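Local coordinates for 50S ribosomal protein L10 (Thermotoga maritima, PDB 1ZAV) that probably forms part of the ribosomal stalk, carrying L7/L12 dimers, and takes part in the ribosome's interaction with GTP-bound translation factors, at residues P93-A96 and V97-Y101; N102-D106 and K107-L111; Y142-L145 and V146-K150. All coordinates share one frame; numbering follows the deposited sequence.

Interaction 1: residues P93-A96 and V97-Y101; sequences PVEA and VKIIY
Val-94 O accepts the N-H of Lys-98 at 3.3 Å, nearly straight at 166°, where residues 93-96 lead into helix 94-106 and residues 97-101 continue it. Val-94 O also takes a second, weak bond from Val-97 N, bent to 123°. Ile-99 N to Glu-95 O (3.0 Å) and Ile-100 N to Ala-96 O (3.1 Å) carry the pattern forward.

Among the side chains, Glu-95 carries the contact. Its CG stands anti to the backbone N (chi1 176°) and the chain then bends at chi2, which swings the carboxylate forward over the next turn. There OE2 lies 3.3 Å from Lys-98 CE, beside the methylenes of the lysine, while OE1 lies 3.7 Å from Ile-99 CG1. The lysine chain bends in its turn at chi3 and chi4, and its ammonium hydrogen-bonds to Ala-133 O, at the end of helix 126-133. Ile-99 crosses the glutamate at about a right angle, and its CG1 sits 3.1 Å from Glu-95 O, close against the turn before. Ala-96, whose methyl suits a tight place, packs on Leu-24 of strand 24-28. Branched Val-97 meets Leu-24 and Leu-26 of the same strand, and Val-129 and Ile-132 of helix 126-133.

The chemistry divides by face: aliphatic residues suit the buried sides against strand 24-28 and helices 35-49 and 126-133, whereas Glu-95 and Lys-98 occupy a partly exposed ridge. With Glu-95 OE2 and Lys-98 NZ 4.7 Å apart, the pair would probably attract weakly at most, since the ammonium is already bonded to Ala-133 O; the stronger ties across this turn are the backbone bonds.

Interaction 2: residues N102-D106 and K107-L111; sequences NFYKD and KKADL
Lys-107 lays its aliphatic chain across the ring of Phe-103, one helical turn earlier. A bend at chi2 brings CD over one face, 4.3 Å from the Phe-103 ring centroid and offset toward the rim, in a CH-pi contact. With CG anti to the backbone N (chi1 -180°), the Phe-103 ring lies where Lys-107 can pass over it. A lysine suits the place, for its methylenes can cover an aromatic face while the side chain also touches Asp-37 of helix 35-49. With an alanine here, the Phe-103 ring would probably lose the aliphatic cover over this face, leaving a gap there.

Tyr-104 CD2 meets Ala-109 CB obliquely at 3.7 Å, with Asp-110 O at the ring's edge; the ring also meets Phe-33, their planes at about 50°. Leu-111 CD2 reaches back to Tyr-104 CB (3.9 Å) and Lys-105 CG (3.8 Å). Beneath these contacts the chain ends the helix in a Schellman motif. Ala-109 N gives a nearly straight bond to Tyr-104 O (2.8 Å, 173°), and Lys-108 N bonds to Lys-105 O. Lys-108 makes the turn with positive phi.

Outside the turn, Tyr-104 OH bonds to Asp-29 O just beyond strand 24-28, and Asp-106 forms a salt bridge with Arg-44. Phe-103 rests on helix 35-49 too, and the chain leaves this capped end of helix 94-106 for strand 114-119.

Interaction 3: residues Y142-L145 and V146-K150; sequences YAML and VGRVK
Arg-148 turns one face of its guanidinium over Met-144, whose CB lies 3.5 Å from Arg-148 NH2; the two side chains run side by side, pointing the same way. The bend at chi2 (56°) folds Arg-148 back along the helix and sets its CD 3.0 Å from Met-144 O. Its NE pairs in a salt bridge with an acidic side chain of another protein chain. The ring of Tyr-142 stacks on an aromatic side chain of a further protein chain.

Leu-145 and Val-149 are buried aliphatic neighbours (Leu-145 CG to Val-149 CG2 4.1 Å), and both pack on apolar side chains of other chains. Between Ala-143 O and Gly-147 N the gap widens to 4.3 Å. A water enters it, donating to Ala-143 O and accepting a weak bond from Gly-147 N. Ala-143 O keeps a weak bond from Val-146 N (3.5 Å), and a chi1 of 70° sets Val-146 CG1 close by it.

A water-inserted turn is a familiar local opening of a long helix. This one lies in the region of helix 138-176 that binds L7/L12 dimers, and the packing, salt bridge and ring stack with neighbouring chains are consistent with that role.

Overall arrangement
Interactions 1 and 2 are successive parts of one element: interaction 1 runs along the early part of helix 94-106, and interaction 2 holds its end and the loop that follows. They touch where Tyr-101 OH meets Leu-111 CD1 at 3.5 Å. Interaction 1 is mostly buried in the globular part of the chain, with aliphatic packing; interaction 2 is only partly buried and relies on aromatic-aliphatic contacts and a helix terminus. Interaction 3 stands apart, its centre about 24 Å from that of interaction 1 and about 33 Å from that of interaction 2. It lies on a different helix, where burial and charge pairing come largely from other protein chains.

Interaction 1: residues P93-A96 and V97-Y101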
loop_
_atom_site.group_PDB
_atom_site.type_symbol
_atom_site.label_atom_id
_atom_site.label_comp_id
_atom_site.label_asym_id
_atom_site.label_seq_id
_atom_site.Cartn_x
_atom_site.Cartn_y
_atom_site.Cartn_z
ATOM N N PRO A 93 -12.026 7.782 15.342
ATOM C CA PRO A 93 -11.032 8.645 15.990
ATOM C C PRO A 93 -9.984 9.389 15.160
ATOM O O PRO A 93 -9.453 10.415 15.599
ATOM C CB PRO A 93 -10.392 7.702 17.010
ATOM C CG PRO A 93 -10.383 6.396 16.281
ATOM C CD PRO A 93 -11.769 6.361 15.655
ATOM N N VAL A 94 -9.683 8.889 13.968
ATOM C CA VAL A 94 -8.655 9.514 13.142
ATOM C C VAL A 94 -8.821 11.007 12.896
ATOM O O VAL A 94 -7.850 11.758 12.984
ATOM C CB VAL A 94 -8.515 8.775 11.795
ATOM C CG1 VAL A 94 -7.562 9.532 10.866
ATOM C CG2 VAL A 94 -7.977 7.363 12.050
ATOM N N GLU A 95 -10.044 11.447 12.613
ATOM C CA GLU A 95 -10.285 12.861 12.350
ATOM C C GLU A 95 -9.925 13.796 13.521
ATOM O O GLU A 95 -9.578 14.954 13.309
ATOM C CB GLU A 95 -11.748 13.073 11.953
ATOM C CG GLU A 95 -12.126 14.536 11.758
ATOM C CD GLU A 95 -11.440 15.165 10.558
ATOM O OE1 GLU A 95 -11.494 16.408 10.426
ATOM O OE2 GLU A 95 -10.857 14.418 9.744
ATOM N N ALA A 96 -10.021 13.307 14.755
ATOM C CA ALA A 96 -9.692 14.142 15.908
ATOM C C ALA A 96 -8.188 14.389 15.967
ATOM O O ALA A 96 -7.739 15.466 16.360
ATOM C CB ALA A 96 -10.169 13.480 17.209
ATOM N N VAL A 97 -7.405 13.386 15.593
ATOM C CA VAL A 97 -5.957 13.559 15.599
ATOM C C VAL A 97 -5.608 14.651 14.572
ATOM O O VAL A 97 -4.838 15.569 14.860
ATOM C CB VAL A 97 -5.237 12.248 15.250
ATOM C CG1 VAL A 97 -3.716 12.457 15.317
ATOM C CG2 VAL A 97 -5.667 11.133 16.228
ATOM N N LYS A 98 -6.201 14.562 13.388
ATOM C CA LYS A 98 -5.959 15.556 12.336
ATOM C C LYS A 98 -6.327 16.958 12.798
ATOM O O LYS A 98 -5.611 17.927 12.522
ATOM C CB LYS A 98 -6.774 15.225 11.084
ATOM C CG LYS A 98 -6.512 16.183 9.919
ATOM C CD LYS A 98 -7.583 16.081 8.843
ATOM C CE LYS A 98 -7.837 14.637 8.423
ATOM N NZ LYS A 98 -6.632 13.982 7.836
ATOM N N ILE A 99 -7.461 17.068 13.486
ATOM C CA ILE A 99 -7.922 18.354 13.983
ATOM C C ILE A 99 -6.939 19.006 14.957
ATOM O O ILE A 99 -6.625 20.189 14.828
ATOM C CB ILE A 99 -9.329 18.228 14.665
ATOM C CG1 ILE A 99 -10.387 17.910 13.604
ATOM C CG2 ILE A 99 -9.698 19.531 15.385
ATOM C CD1 ILE A 99 -11.767 17.594 14.162
ATOM N N ILE A 100 -6.438 18.250 15.931
ATOM C CA ILE A 100 -5.528 18.850 16.890
ATOM C C ILE A 100 -4.141 19.056 16.290
ATOM O O ILE A 100 -3.407 19.959 16.693
ATOM C CB ILE A 100 -5.423 18.004 18.183
ATOM C CG1 ILE A 100 -4.756 18.833 19.288
ATOM C CG2 ILE A 100 -4.644 16.736 17.908
ATOM C CD1 ILE A 100 -4.717 18.138 20.641
ATOM N N TYR A 101 -3.785 18.219 15.325
ATOM C CA TYR A 101 -2.490 18.345 14.655
ATOM C C TYR A 101 -2.474 19.677 13.886
ATOM O O TYR A 101 -1.539 20.466 14.005
ATOM C CB TYR A 101 -2.283 17.191 13.669
ATOM C CG TYR A 101 -0.952 17.231 12.939
ATOM C CD1 TYR A 101 0.224 16.825 13.570
ATOM C CD2 TYR A 101 -0.871 17.685 11.619
ATOM C CE1 TYR A 101 1.455 16.867 12.901
ATOM C CE2 TYR A 101 0.353 17.735 10.943
ATOM C CZ TYR A 101 1.510 17.323 11.591
ATOM O OH TYR A 101 2.717 17.366 10.928
#

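Interaction 2: residues N102-D106 and K107-L111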
loop_
_atom_site.group_PDB
_atom_site.type_symbol
_atom_site.label_atom_id
_atom_site.label_comp_id
_atom_site.label_asym_id
_atom_site.label_seq_id
_atom_site.Cartn_x
_atom_site.Cartn_y
_atom_site.Cartn_z
ATOM N N ASN A 102 -3.525 19.924 13.112
ATOM C CA ASN A 102 -3.623 21.157 12.332
ATOM C C ASN A 102 -3.866 22.393 13.201
ATOM O O ASN A 102 -3.599 23.520 12.778
ATOM C CB ASN A 102 -4.731 21.019 11.282
ATOM C CG ASN A 102 -4.376 20.027 10.182
ATOM O OD1 ASN A 102 -5.255 19.480 9.514
ATOM N ND2 ASN A 102 -3.078 19.796 9.987
ATOM N N PHE A 103 -4.372 22.192 14.418
ATOM C CA PHE A 103 -4.618 23.315 15.311
ATOM C C PHE A 103 -3.280 23.814 15.841
ATOM O O PHE A 103 -3.018 25.022 15.851
ATOM C CB PHE A 103 -5.510 22.896 16.488
ATOM C CG PHE A 103 -5.807 24.015 17.450
ATOM C CD1 PHE A 103 -6.793 24.953 17.166
ATOM C CD2 PHE A 103 -5.096 24.131 18.638
ATOM C CE1 PHE A 103 -7.063 25.994 18.047
ATOM C CE2 PHE A 103 -5.350 25.164 19.526
ATOM C CZ PHE A 103 -6.341 26.101 19.234
ATOM N N TYR A 104 -2.441 22.883 16.293
ATOM C CA TYR A 104 -1.126 23.236 16.814
ATOM C C TYR A 104 -0.320 23.906 15.705
ATOM O O TYR A 104 0.455 24.823 15.961
ATOM C CB TYR A 104 -0.387 21.991 17.319
ATOM C CG TYR A 104 -0.631 21.696 18.786
ATOM C CD1 TYR A 104 -1.926 21.525 19.279
ATOM C CD2 TYR A 104 0.431 21.633 19.689
ATOM C CE1 TYR A 104 -2.161 21.305 20.646
ATOM C CE2 TYR A 104 0.212 21.410 21.051
ATOM C CZ TYR A 104 -1.088 21.250 21.521
ATOM O OH TYR A 104 -1.309 21.054 22.864
ATOM N N LYS A 105 -0.516 23.442 14.476
ATOM C CA LYS A 105 0.184 24.013 13.329
ATOM C C LYS A 105 -0.273 25.442 13.066
ATOM O O LYS A 105 0.552 26.338 12.876
ATOM C CB LYS A 105 -0.040 23.157 12.081
ATOM C CG LYS A 105 0.985 22.049 11.907
ATOM C CD LYS A 105 0.683 21.188 10.687
ATOM C CE LYS A 105 0.627 22.010 9.409
ATOM N NZ LYS A 105 0.283 21.160 8.233
ATOM N N ASP A 106 -1.586 25.652 13.058
ATOM C CA ASP A 106 -2.149 26.981 12.835
ATOM C C ASP A 106 -1.645 27.955 13.899
ATOM O O ASP A 106 -1.463 29.143 13.638
ATOM C CB ASP A 106 -3.680 26.929 12.895
ATOM C CG ASP A 106 -4.279 26.056 11.818
ATOM O OD1 ASP A 106 -5.515 25.870 11.825
ATOM O OD2 ASP A 106 -3.522 25.556 10.961
ATOM N N LYS A 107 -1.426 27.444 15.108
ATOM C CA LYS A 107 -0.951 28.274 16.206
ATOM C C LYS A 107 0.567 28.344 16.248
ATOM O O LYS A 107 1.143 29.014 17.105
ATOM C CB LYS A 107 -1.497 27.749 17.538
ATOM C CG LYS A 107 -2.776 28.441 17.981
ATOM C CD LYS A 107 -3.827 28.417 16.882
ATOM C CE LYS A 107 -4.903 29.451 17.137
ATOM N NZ LYS A 107 -5.911 29.494 16.041
ATOM N N LYS A 108 1.211 27.647 15.321
ATOM C CA LYS A 108 2.665 27.647 15.246
ATOM C C LYS A 108 3.328 27.044 16.478
ATOM O O LYS A 108 4.373 27.517 16.924
ATOM C CB LYS A 108 3.167 29.081 15.038
ATOM C CG LYS A 108 2.696 29.716 13.738
ATOM C CD LYS A 108 3.120 28.884 12.527
ATOM C CE LYS A 108 4.638 28.707 12.455
ATOM N NZ LYS A 108 5.370 30.009 12.342
ATOM N N ALA A 109 2.726 25.993 17.025
ATOM C CA ALA A 109 3.276 25.342 18.208
ATOM C C ALA A 109 4.155 24.152 17.851
ATOM O O ALA A 109 3.978 23.530 16.805
ATOM C CB ALA A 109 2.140 24.893 19.121
ATOM N N ASP A 110 5.103 23.837 18.727
ATOM C CA ASP A 110 5.992 22.699 18.513
ATOM C C ASP A 110 5.124 21.439 18.472
ATOM O O ASP A 110 4.445 21.107 19.447
ATOM C CB ASP A 110 7.006 22.604 19.657
ATOM C CG ASP A 110 7.963 21.431 19.499
ATOM O OD1 ASP A 110 8.812 21.241 20.393
ATOM O OD2 ASP A 110 7.873 20.700 18.488
ATOM N N LEU A 111 5.145 20.745 17.341
ATOM C CA LEU A 111 4.339 19.547 17.169
ATOM C C LEU A 111 4.734 18.402 18.096
ATOM O O LEU A 111 3.993 17.429 18.232
ATOM C CB LEU A 111 4.384 19.096 15.708
ATOM C CG LEU A 111 3.770 20.095 14.719
ATOM C CD1 LEU A 111 3.947 19.582 13.302
ATOM C CD2 LEU A 111 2.289 20.300 15.032
#

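Interaction 3: residues Y142-L145 and V146-K150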
loop_
_atom_site.group_PDB
_atom_site.type_symbol
_atom_site.label_atom_id
_atom_site.label_comp_id
_atom_site.label_asym_id
_atom_site.label_seq_id
_atom_site.Cartn_x
_atom_site.Cartn_y
_atom_site.Cartn_z
ATOM N N TYR A 142 -10.503 3.337 0.418
ATOM C CA TYR A 142 -11.214 2.285 -0.298
ATOM C C TYR A 142 -10.790 2.291 -1.763
ATOM O O TYR A 142 -10.610 1.237 -2.372
ATOM C CB TYR A 142 -12.728 2.498 -0.200
ATOM C CG TYR A 142 -13.358 1.991 1.080
ATOM C CD1 TYR A 142 -14.320 2.745 1.749
ATOM C CD2 TYR A 142 -13.020 0.742 1.606
ATOM C CE1 TYR A 142 -14.932 2.275 2.905
ATOM C CE2 TYR A 142 -13.631 0.257 2.765
ATOM C CZ TYR A 142 -14.584 1.032 3.407
ATOM O OH TYR A 142 -15.191 0.564 4.548
ATOM N N ALA A 143 -10.631 3.489 -2.320
ATOM C CA ALA A 143 -10.219 3.640 -3.706
ATOM C C ALA A 143 -8.858 2.986 -3.942
ATOM O O ALA A 143 -8.685 2.236 -4.898
ATOM C CB ALA A 143 -10.155 5.119 -4.076
ATOM N N MET A 144 -7.899 3.277 -3.065
ATOM C CA MET A 144 -6.547 2.726 -3.177
ATOM C C MET A 144 -6.504 1.211 -2.994
ATOM O O MET A 144 -5.660 0.531 -3.580
ATOM C CB MET A 144 -5.629 3.348 -2.126
ATOM C CG MET A 144 -5.684 4.852 -2.024
ATOM S SD MET A 144 -4.724 5.429 -0.613
ATOM C CE MET A 144 -3.939 6.905 -1.289
ATOM N N LEU A 145 -7.399 0.693 -2.163
ATOM C CA LEU A 145 -7.452 -0.736 -1.880
ATOM C C LEU A 145 -7.549 -1.590 -3.136
ATOM O O LEU A 145 -6.913 -2.639 -3.231
ATOM C CB LEU A 145 -8.635 -1.051 -0.960
ATOM C CG LEU A 145 -8.704 -2.476 -0.397
ATOM C CD1 LEU A 145 -7.477 -2.753 0.468
ATOM C CD2 LEU A 145 -9.976 -2.640 0.421
ATOM N N VAL A 146 -8.343 -1.139 -4.103
ATOM C CA VAL A 146 -8.518 -1.888 -5.341
ATOM C C VAL A 146 -7.204 -2.134 -6.085
ATOM O O VAL A 146 -6.935 -3.256 -6.503
ATOM C CB VAL A 146 -9.504 -1.177 -6.301
ATOM C CG1 VAL A 146 -8.885 0.097 -6.850
ATOM C CG2 VAL A 146 -9.890 -2.115 -7.427
ATOM N N GLY A 147 -6.398 -1.089 -6.250
ATOM C CA GLY A 147 -5.131 -1.234 -6.948
ATOM C C GLY A 147 -4.113 -2.021 -6.149
ATOM O O GLY A 147 -3.248 -2.690 -6.713
ATOM N N ARG A 148 -4.202 -1.935 -4.826
ATOM C CA ARG A 148 -3.278 -2.661 -3.962
ATOM C C ARG A 148 -3.588 -4.145 -4.036
ATOM O O ARG A 148 -2.686 -4.980 -4.009
ATOM C CB ARG A 148 -3.394 -2.180 -2.513
ATOM C CG ARG A 148 -2.473 -1.023 -2.176
ATOM C CD ARG A 148 -2.698 0.144 -3.115
ATOM N NE ARG A 148 -1.864 1.289 -2.763
ATOM C CZ ARG A 148 -1.997 2.500 -3.294
ATOM N NH1 ARG A 148 -1.194 3.486 -2.914
ATOM N NH2 ARG A 148 -2.937 2.728 -4.202
ATOM N N VAL A 149 -4.876 -4.455 -4.143
ATOM C CA VAL A 149 -5.342 -5.834 -4.230
ATOM C C VAL A 149 -5.054 -6.410 -5.616
ATOM O O VAL A 149 -4.846 -7.608 -5.770
ATOM C CB VAL A 149 -6.863 -5.920 -3.941
ATOM C CG1 VAL A 149 -7.381 -7.299 -4.270
ATOM C CG2 VAL A 149 -7.129 -5.596 -2.473
ATOM N N LYS A 150 -5.023 -5.548 -6.625
ATOM C CA LYS A 150 -4.773 -6.009 -7.981
ATOM C C LYS A 150 -3.280 -6.118 -8.296
ATOM O O LYS A 150 -2.900 -6.711 -9.307
ATOM C CB LYS A 150 -5.439 -5.056 -8.980
ATOM C CG LYS A 150 -5.453 -5.564 -10.414
ATOM C CD LYS A 150 -6.161 -4.578 -11.341
ATOM C CE LYS A 150 -6.316 -5.148 -12.738
ATOM N NZ LYS A 150 -6.959 -4.170 -13.668
HETATM O O HOH W 1 -6.204 1.737 -6.577
#